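Local structure of Bis(5'-nucleosyl)-tetraphosphatase [asymmetrical] (Caenorhabditis elegans, 1KTG) at residues A6-Y11 and L64-D69; D69-L74 and K86-K91. The protein catalyses the asymmetrical hydrolysis of diadenosine tetraphosphate to AMP and ATP with the help of divalent metal ions. All blocks are in the same frame, centred on the assembly; numbering follows the deposited sequence.

Contact 1: A6-Y11 and L64-D69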
ATOM      1  N   ALA A   6      -8.829   0.575   2.765  1.00  6.24           N
ATOM      2  CA  ALA A   6      -8.250   0.052   1.541  1.00  5.94           C
ATOM      3  C   ALA A   6      -7.043   0.864   1.129  1.00  6.06           C
ATOM      4  O   ALA A   6      -6.874   2.006   1.540  1.00  5.20           O
ATOM      5  CB  ALA A   6      -9.267   0.075   0.448  1.00  6.17           C
ATOM      6  N   GLY A   7      -6.216   0.269   0.281  1.00  5.90           N
ATOM      7  CA  GLY A   7      -5.057   0.960  -0.216  1.00  6.13           C
ATOM      8  C   GLY A   7      -4.489   0.279  -1.428  1.00  6.11           C
ATOM      9  O   GLY A   7      -5.088  -0.638  -1.987  1.00  5.43           O
ATOM     10  N   LEU A   8      -3.314   0.740  -1.829  1.00  6.04           N
ATOM     11  CA  LEU A   8      -2.642   0.224  -2.995  1.00  5.72           C
ATOM     12  C   LEU A   8      -1.212  -0.150  -2.641  1.00  6.18           C
ATOM     13  O   LEU A   8      -0.487   0.641  -2.047  1.00  6.59           O
ATOM     14  CB  LEU A   8      -2.631   1.279  -4.110  1.00  5.82           C
ATOM     15  CG  LEU A   8      -3.994   1.695  -4.678  1.00  5.86           C
ATOM     16  CD1 LEU A   8      -3.847   2.713  -5.784  1.00  6.51           C
ATOM     17  CD2 LEU A   8      -4.793   0.488  -5.151  1.00  5.33           C
ATOM     18  N   VAL A   9      -0.843  -1.384  -2.955  1.00  6.45           N
ATOM     19  CA  VAL A   9       0.537  -1.817  -2.826  1.00  6.60           C
ATOM     20  C   VAL A   9       1.189  -1.296  -4.098  1.00  6.70           C
ATOM     21  O   VAL A   9       1.055  -1.877  -5.167  1.00  6.98           O
ATOM     22  CB  VAL A   9       0.659  -3.338  -2.709  1.00  6.43           C
ATOM     23  CG1 VAL A   9       2.132  -3.784  -2.800  1.00  6.34           C
ATOM     24  CG2 VAL A   9       0.064  -3.809  -1.395  1.00  7.34           C
ATOM     25  N   ILE A  10       1.815  -0.136  -3.978  1.00  7.08           N
ATOM     26  CA  ILE A  10       2.513   0.478  -5.093  1.00  6.86           C
ATOM     27  C   ILE A  10       3.888  -0.146  -5.257  1.00  6.55           C
ATOM     28  O   ILE A  10       4.612  -0.314  -4.276  1.00  6.95           O
ATOM     29  CB  ILE A  10       2.722   1.966  -4.812  1.00  7.10           C
ATOM     30  CG1 ILE A  10       1.387   2.672  -4.526  1.00  8.11           C
ATOM     31  CG2 ILE A  10       3.510   2.607  -5.962  1.00  7.13           C
ATOM     32  CD1 ILE A  10       0.409   2.642  -5.653  1.00  9.35           C
ATOM     33  N   TYR A  11       4.244  -0.479  -6.493  1.00  6.13           N
ATOM     34  CA  TYR A  11       5.585  -0.962  -6.794  1.00  5.93           C
ATOM     35  C   TYR A  11       6.113  -0.242  -8.008  1.00  6.25           C
ATOM     36  O   TYR A  11       5.358   0.352  -8.794  1.00  6.40           O
ATOM     37  CB  TYR A  11       5.617  -2.473  -7.042  1.00  6.16           C
ATOM     38  CG  TYR A  11       5.075  -2.921  -8.388  1.00  5.91           C
ATOM     39  CD1 TYR A  11       5.932  -3.259  -9.426  1.00  7.35           C
ATOM     40  CD2 TYR A  11       3.713  -3.030  -8.610  1.00  7.12           C
ATOM     41  CE1 TYR A  11       5.447  -3.676 -10.660  1.00  5.96           C
ATOM     42  CE2 TYR A  11       3.217  -3.452  -9.836  1.00  6.44           C
ATOM     43  CZ  TYR A  11       4.082  -3.773 -10.858  1.00  7.40           C
ATOM     44  OH  TYR A  11       3.582  -4.197 -12.085  1.00  6.31           O
ATOM     45  N   LEU A  64      -0.619   5.405 -12.434  1.00  6.66           N
ATOM     46  CA  LEU A  64      -0.579   4.005 -12.043  1.00  6.69           C
ATOM     47  C   LEU A  64      -1.211   3.052 -13.053  1.00  6.77           C
ATOM     48  O   LEU A  64      -2.128   3.416 -13.774  1.00  6.58           O
ATOM     49  CB  LEU A  64      -1.354   3.827 -10.727  1.00  6.84           C
ATOM     50  CG  LEU A  64      -0.841   4.533  -9.478  1.00  6.68           C
ATOM     51  CD1 LEU A  64      -1.823   4.277  -8.333  1.00  7.71           C
ATOM     52  CD2 LEU A  64       0.556   4.054  -9.130  1.00  7.76           C
ATOM     53  N   THR A  65      -0.694   1.828 -13.081  1.00  7.16           N
ATOM     54  CA  THR A  65      -1.336   0.715 -13.768  1.00  6.84           C
ATOM     55  C   THR A  65      -1.777  -0.227 -12.650  1.00  6.60           C
ATOM     56  O   THR A  65      -0.958  -0.958 -12.081  1.00  6.35           O
ATOM     57  CB  THR A  65      -0.377  -0.020 -14.723  1.00  7.34           C
ATOM     58  OG1 THR A  65      -0.005   0.841 -15.806  1.00  7.98           O
ATOM     59  CG2 THR A  65      -1.095  -1.169 -15.420  1.00  7.53           C
ATOM     60  N   ILE A  66      -3.059  -0.188 -12.311  1.00  5.86           N
ATOM     61  CA  ILE A  66      -3.574  -0.994 -11.208  1.00  6.31           C
ATOM     62  C   ILE A  66      -3.980  -2.359 -11.730  1.00  6.18           C
ATOM     63  O   ILE A  66      -4.721  -2.463 -12.698  1.00  5.37           O
ATOM     64  CB  ILE A  66      -4.776  -0.306 -10.538  1.00  6.43           C
ATOM     65  CG1 ILE A  66      -4.374   1.080 -10.042  1.00  7.62           C
ATOM     66  CG2 ILE A  66      -5.259  -1.152  -9.371  1.00  7.51           C
ATOM     67  CD1 ILE A  66      -5.489   1.879  -9.428  1.00  8.60           C
ATOM     68  N   HIS A  67      -3.464  -3.402 -11.099  1.00  6.21           N
ATOM     69  CA  HIS A  67      -3.761  -4.771 -11.502  1.00  7.33           C
ATOM     70  C   HIS A  67      -5.015  -5.238 -10.780  1.00  7.65           C
ATOM     71  O   HIS A  67      -4.944  -5.695  -9.647  1.00  7.54           O
ATOM     72  CB  HIS A  67      -2.590  -5.675 -11.149  1.00  7.27           C
ATOM     73  CG  HIS A  67      -1.290  -5.230 -11.741  1.00  8.56           C
ATOM     74  ND1 HIS A  67      -1.139  -4.951 -13.082  1.00 10.51           N
ATOM     75  CD2 HIS A  67      -0.085  -5.002 -11.170  1.00  8.83           C
ATOM     76  CE1 HIS A  67       0.107  -4.574 -13.311  1.00 11.47           C
ATOM     77  NE2 HIS A  67       0.766  -4.597 -12.165  1.00  8.79           N
ATOM     78  N   GLU A  68      -6.159  -5.129 -11.440  1.00  8.63           N
ATOM     79  CA  GLU A  68      -7.440  -5.468 -10.805  1.00  9.83           C
ATOM     80  C   GLU A  68      -7.563  -6.922 -10.388  1.00 10.15           C
ATOM     81  O   GLU A  68      -8.335  -7.238  -9.477  1.00 11.38           O
ATOM     82  CB  GLU A  68      -8.599  -5.070 -11.713  1.00  9.79           C
ATOM     83  CG  GLU A  68      -8.467  -3.625 -12.137  1.00 11.49           C
ATOM     84  CD  GLU A  68      -9.711  -3.045 -12.762  1.00 14.31           C
ATOM     85  OE1 GLU A  68     -10.787  -3.695 -12.716  1.00 13.57           O
ATOM     86  OE2 GLU A  68      -9.594  -1.914 -13.289  1.00 16.65           O
ATOM     87  N   ASP A  69      -6.794  -7.800 -11.032  1.00  9.93           N
ATOM     88  CA  ASP A  69      -6.816  -9.223 -10.701  1.00  9.77           C
ATOM     89  C   ASP A  69      -5.829  -9.595  -9.609  1.00  9.62           C
ATOM     90  O   ASP A  69      -5.574 -10.785  -9.396  1.00 10.25           O
ATOM     91  CB  ASP A  69      -6.476 -10.063 -11.929  1.00  9.60           C
TER

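Contact 2: D69-L74 and K86-K91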
ATOM      1  N   ASP A  69      -6.794  -7.800 -11.032  1.00  9.93           N
ATOM      2  CA  ASP A  69      -6.816  -9.223 -10.701  1.00  9.77           C
ATOM      3  C   ASP A  69      -5.829  -9.595  -9.609  1.00  9.62           C
ATOM      4  O   ASP A  69      -5.574 -10.785  -9.396  1.00 10.25           O
ATOM      5  CB  ASP A  69      -6.476 -10.063 -11.929  1.00  9.60           C
ATOM      6  N   CYS A  70      -5.237  -8.604  -8.947  1.00  8.50           N
ATOM      7  CA  CYS A  70      -4.316  -8.904  -7.863  1.00  8.29           C
ATOM      8  C   CYS A  70      -4.691  -8.081  -6.643  1.00  7.75           C
ATOM      9  O   CYS A  70      -4.295  -6.922  -6.503  1.00  7.94           O
ATOM     10  CB  CYS A  70      -2.870  -8.660  -8.264  1.00  7.99           C
ATOM     11  SG  CYS A  70      -1.681  -9.108  -6.980  1.00  7.91           S
ATOM     12  N   HIS A  71      -5.505  -8.677  -5.782  1.00  7.53           N
ATOM     13  CA  HIS A  71      -5.933  -8.006  -4.568  1.00  6.84           C
ATOM     14  C   HIS A  71      -6.011  -8.997  -3.437  1.00  6.54           C
ATOM     15  O   HIS A  71      -6.167 -10.195  -3.667  1.00  6.65           O
ATOM     16  CB  HIS A  71      -7.266  -7.278  -4.755  1.00  6.48           C
ATOM     17  CG  HIS A  71      -8.444  -8.171  -5.048  1.00  6.32           C
ATOM     18  ND1 HIS A  71      -9.271  -8.662  -4.059  1.00  5.00           N
ATOM     19  CD2 HIS A  71      -8.973  -8.597  -6.222  1.00  5.53           C
ATOM     20  CE1 HIS A  71     -10.240  -9.375  -4.609  1.00  5.73           C
ATOM     21  NE2 HIS A  71     -10.081  -9.354  -5.922  1.00  5.62           N
ATOM     22  N   GLU A  72      -5.875  -8.491  -2.220  1.00  6.23           N
ATOM     23  CA  GLU A  72      -5.939  -9.317  -1.022  1.00  6.75           C
ATOM     24  C   GLU A  72      -6.396  -8.429   0.128  1.00  6.31           C
ATOM     25  O   GLU A  72      -6.136  -7.219   0.133  1.00  6.26           O
ATOM     26  CB  GLU A  72      -4.565  -9.907  -0.735  1.00  7.14           C
ATOM     27  CG  GLU A  72      -4.409 -10.550   0.627  1.00  8.76           C
ATOM     28  CD  GLU A  72      -5.210 -11.810   0.757  1.00 11.41           C
ATOM     29  OE1 GLU A  72      -4.602 -12.910   0.707  1.00 12.30           O
ATOM     30  OE2 GLU A  72      -6.444 -11.691   0.914  1.00 12.92           O
ATOM     31  N   THR A  73      -7.074  -9.015   1.108  1.00  6.34           N
ATOM     32  CA  THR A  73      -7.547  -8.237   2.248  1.00  6.34           C
ATOM     33  C   THR A  73      -6.950  -8.738   3.551  1.00  6.46           C
ATOM     34  O   THR A  73      -6.957  -9.935   3.831  1.00  5.93           O
ATOM     35  CB  THR A  73      -9.075  -8.273   2.313  1.00  6.65           C
ATOM     36  OG1 THR A  73      -9.627  -7.779   1.083  1.00  6.72           O
ATOM     37  CG2 THR A  73      -9.604  -7.310   3.375  1.00  6.57           C
ATOM     38  N   LEU A  74      -6.404  -7.809   4.330  1.00  6.24           N
ATOM     39  CA  LEU A  74      -5.823  -8.109   5.624  1.00  6.87           C
ATOM     40  C   LEU A  74      -6.860  -7.800   6.701  1.00  6.77           C
ATOM     41  O   LEU A  74      -7.644  -6.888   6.545  1.00  5.94           O
ATOM     42  CB  LEU A  74      -4.585  -7.246   5.871  1.00  7.24           C
ATOM     43  CG  LEU A  74      -3.377  -7.407   4.941  1.00  7.69           C
ATOM     44  CD1 LEU A  74      -2.215  -6.607   5.493  1.00  9.87           C
ATOM     45  CD2 LEU A  74      -2.970  -8.869   4.749  1.00  9.87           C
ATOM     46  N   LYS A  86      -8.316  -3.734   2.368  1.00  5.46           N
ATOM     47  CA  LYS A  86      -8.212  -4.351   1.059  1.00  5.48           C
ATOM     48  C   LYS A  86      -7.158  -3.629   0.233  1.00  5.04           C
ATOM     49  O   LYS A  86      -7.215  -2.413   0.097  1.00  5.39           O
ATOM     50  CB  LYS A  86      -9.544  -4.274   0.333  1.00  5.25           C
ATOM     51  CG  LYS A  86      -9.505  -4.951  -1.022  1.00  5.13           C
ATOM     52  CD  LYS A  86     -10.892  -5.182  -1.601  1.00  5.55           C
ATOM     53  CE  LYS A  86     -10.778  -5.925  -2.913  1.00  6.24           C
ATOM     54  NZ  LYS A  86     -12.088  -6.169  -3.586  1.00  6.45           N
ATOM     55  N   TYR A  87      -6.212  -4.384  -0.319  1.00  5.13           N
ATOM     56  CA  TYR A  87      -5.148  -3.831  -1.164  1.00  5.13           C
ATOM     57  C   TYR A  87      -5.187  -4.408  -2.576  1.00  5.18           C
ATOM     58  O   TYR A  87      -5.374  -5.608  -2.756  1.00  4.61           O
ATOM     59  CB  TYR A  87      -3.762  -4.212  -0.614  1.00  5.63           C
ATOM     60  CG  TYR A  87      -3.352  -3.524   0.662  1.00  4.98           C
ATOM     61  CD1 TYR A  87      -3.513  -4.146   1.892  1.00  5.79           C
ATOM     62  CD2 TYR A  87      -2.761  -2.276   0.631  1.00  7.88           C
ATOM     63  CE1 TYR A  87      -3.124  -3.525   3.057  1.00  7.42           C
ATOM     64  CE2 TYR A  87      -2.362  -1.651   1.789  1.00  7.40           C
ATOM     65  CZ  TYR A  87      -2.548  -2.271   2.996  1.00  6.92           C
ATOM     66  OH  TYR A  87      -2.143  -1.642   4.148  1.00  6.81           O
ATOM     67  N   TRP A  88      -4.974  -3.534  -3.553  1.00  5.32           N
ATOM     68  CA  TRP A  88      -4.718  -3.921  -4.935  1.00  5.34           C
ATOM     69  C   TRP A  88      -3.252  -3.603  -5.257  1.00  5.51           C
ATOM     70  O   TRP A  88      -2.693  -2.648  -4.740  1.00  5.54           O
ATOM     71  CB  TRP A  88      -5.582  -3.120  -5.902  1.00  5.31           C
ATOM     72  CG  TRP A  88      -7.004  -3.543  -6.064  1.00  5.04           C
ATOM     73  CD1 TRP A  88      -7.513  -4.395  -7.016  1.00  5.01           C
ATOM     74  CD2 TRP A  88      -8.129  -3.058  -5.328  1.00  5.38           C
ATOM     75  NE1 TRP A  88      -8.873  -4.499  -6.879  1.00  5.60           N
ATOM     76  CE2 TRP A  88      -9.279  -3.690  -5.849  1.00  6.25           C
ATOM     77  CE3 TRP A  88      -8.283  -2.174  -4.254  1.00  5.30           C
ATOM     78  CZ2 TRP A  88     -10.558  -3.449  -5.345  1.00  7.30           C
ATOM     79  CZ3 TRP A  88      -9.552  -1.936  -3.763  1.00  5.88           C
ATOM     80  CH2 TRP A  88     -10.670  -2.575  -4.305  1.00  5.76           C
ATOM     81  N   LEU A  89      -2.633  -4.416  -6.111  1.00  5.34           N
ATOM     82  CA  LEU A  89      -1.264  -4.176  -6.572  1.00  5.65           C
ATOM     83  C   LEU A  89      -1.307  -3.130  -7.703  1.00  5.49           C
ATOM     84  O   LEU A  89      -2.173  -3.173  -8.553  1.00  5.22           O
ATOM     85  CB  LEU A  89      -0.644  -5.497  -7.054  1.00  5.43           C
ATOM     86  CG  LEU A  89       0.821  -5.471  -7.495  1.00  6.50           C
ATOM     87  CD1 LEU A  89       1.752  -5.134  -6.332  1.00  7.17           C
ATOM     88  CD2 LEU A  89       1.222  -6.784  -8.146  1.00  8.42           C
ATOM     89  N   ALA A  90      -0.377  -2.182  -7.704  1.00  6.23           N
ATOM     90  CA  ALA A  90      -0.385  -1.115  -8.694  1.00  5.98           C
ATOM     91  C   ALA A  90       1.027  -0.681  -9.057  1.00  6.33           C
ATOM     92  O   ALA A  90       1.839  -0.387  -8.176  1.00  6.14           O
ATOM     93  CB  ALA A  90      -1.167   0.066  -8.163  1.00  6.09           C
ATOM     94  N   LYS A  91       1.307  -0.621 -10.351  1.00  6.18           N
ATOM     95  CA  LYS A  91       2.621  -0.232 -10.824  1.00  7.00           C
ATOM     96  C   LYS A  91       2.715   1.269 -11.038  1.00  6.85           C
ATOM     97  O   LYS A  91       1.890   1.846 -11.733  1.00  6.75           O
ATOM     98  CB  LYS A  91       2.936  -0.912 -12.143  1.00  7.13           C
ATOM     99  CG  LYS A  91       4.295  -0.555 -12.712  1.00  8.67           C
ATOM    100  CD  LYS A  91       4.637  -1.387 -13.932  1.00  9.24           C
ATOM    101  CE  LYS A  91       6.031  -1.076 -14.442  1.00 10.93           C
ATOM    102  NZ  LYS A  91       6.377  -1.942 -15.603  1.00 11.52           N
TER

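Contact 1: A6-Y11 and L64-D69
The hydroxyl of Y11 meets the imidazole of H67 edge on, OH lying 2.8 Å from NE2 in a hydrogen bond for which either group could be the donor. NE2 lies in the plane of the phenol and OH close to that of the imidazole, so the two rings meet rim to rim with their planes at 31° and neither over the other's face. CG of Y11 stands between the backbone N and the carbonyl carbon (chi1 75°), which carries the long phenol across toward 64-67. The carbonyl oxygen of T65 sits over the centre of the H67 ring, 3.9 Å above its plane. A phenylalanine in place of Y11 would probably leave H67 NE2 without this mate and the imidazole freer to turn. Further back along both strands the contact is wholly apolar. L8 CD1 reaches L64 CD1 at 3.6 Å and also brushes I66 CD1, while I10 meets L64 at about a right angle, its CD1 3.8 Å from L64 CD2. The axes of 6-11 and 64-67 come no closer than 8.9 Å, their directions 126° apart, so side chains alone bridge the pair; in the mixed sheet, strand 81-92 pairs with both 3-14 and 64-78. In this Nudix fold L8 and I66 face helix 45-57, which belongs to the Nudix box, touching T53 and W46 respectively. V9 and Y11 pack instead on helix 122-137, and F138 just beyond that helix meets the H67 ring.

Contact 2: D69-L74 and K86-K91
H71 CB lies over one face of the W88 indole, 3.9 Å from the centroid of the five-membered ring and 18° off its normal, a CH-pi contact. K86 CE rests over the same face near the CZ2-CH2 rim, 3.4 Å above the plane, and W46 of helix 45-57 packs edge-to-face with the indole. The imidazole of H71 is oblique to W88, and K86, CG anti to the backbone N (chi1 -178°) and chain extended, brings CE to 3.3 Å from H71 ND1 and NZ over one face of that ring. E72 O sits at the edge of the Y87 ring. These groups ride on the antiparallel hairpin of strands 64-78 and 81-92 of the Nudix sheet: H71-W88 and T73-K86 are non-hydrogen-bonded pairs, E72-Y87 a hydrogen-bonded one. Y87 N gives E72 O a nearly straight bond of 2.9 Å, E72 N answers to Y87 O, and L89 N bonds to C70 O. E72 folds back so that OE2 accepts a bent bond from T73 N, 2.8 Å away, with its anti lone pair. Toward helix 122-137, C70 SG touches L89 CB at 3.8 Å, and L74, its CD1 4.0 Å from Y87 CE1, also touches bound AMP.

Overall arrangement
From the N terminus, strand 3-14 leads into strands 17-25 and 32-38 and then helix 45-57, before the chain returns along 64-69; contact 1 closes this long loop. At the corner of residues 68 and 69 the chain turns into 70-74, and contact 2 closes the much shorter hairpin loop to 86-91. The two loops lie in series, sharing D69, and neither nest nor cross. Strand 81-92 joins them: V9 N probably hydrogen-bonds to W88 O on one flank, and H67 N to L89 O on the other. Together the contacts tie the first strand to both arms of the hairpin, with helices 45-57 and 122-137 packing on their side chains, as in the alpha-beta-alpha sandwich of Nudix enzymes.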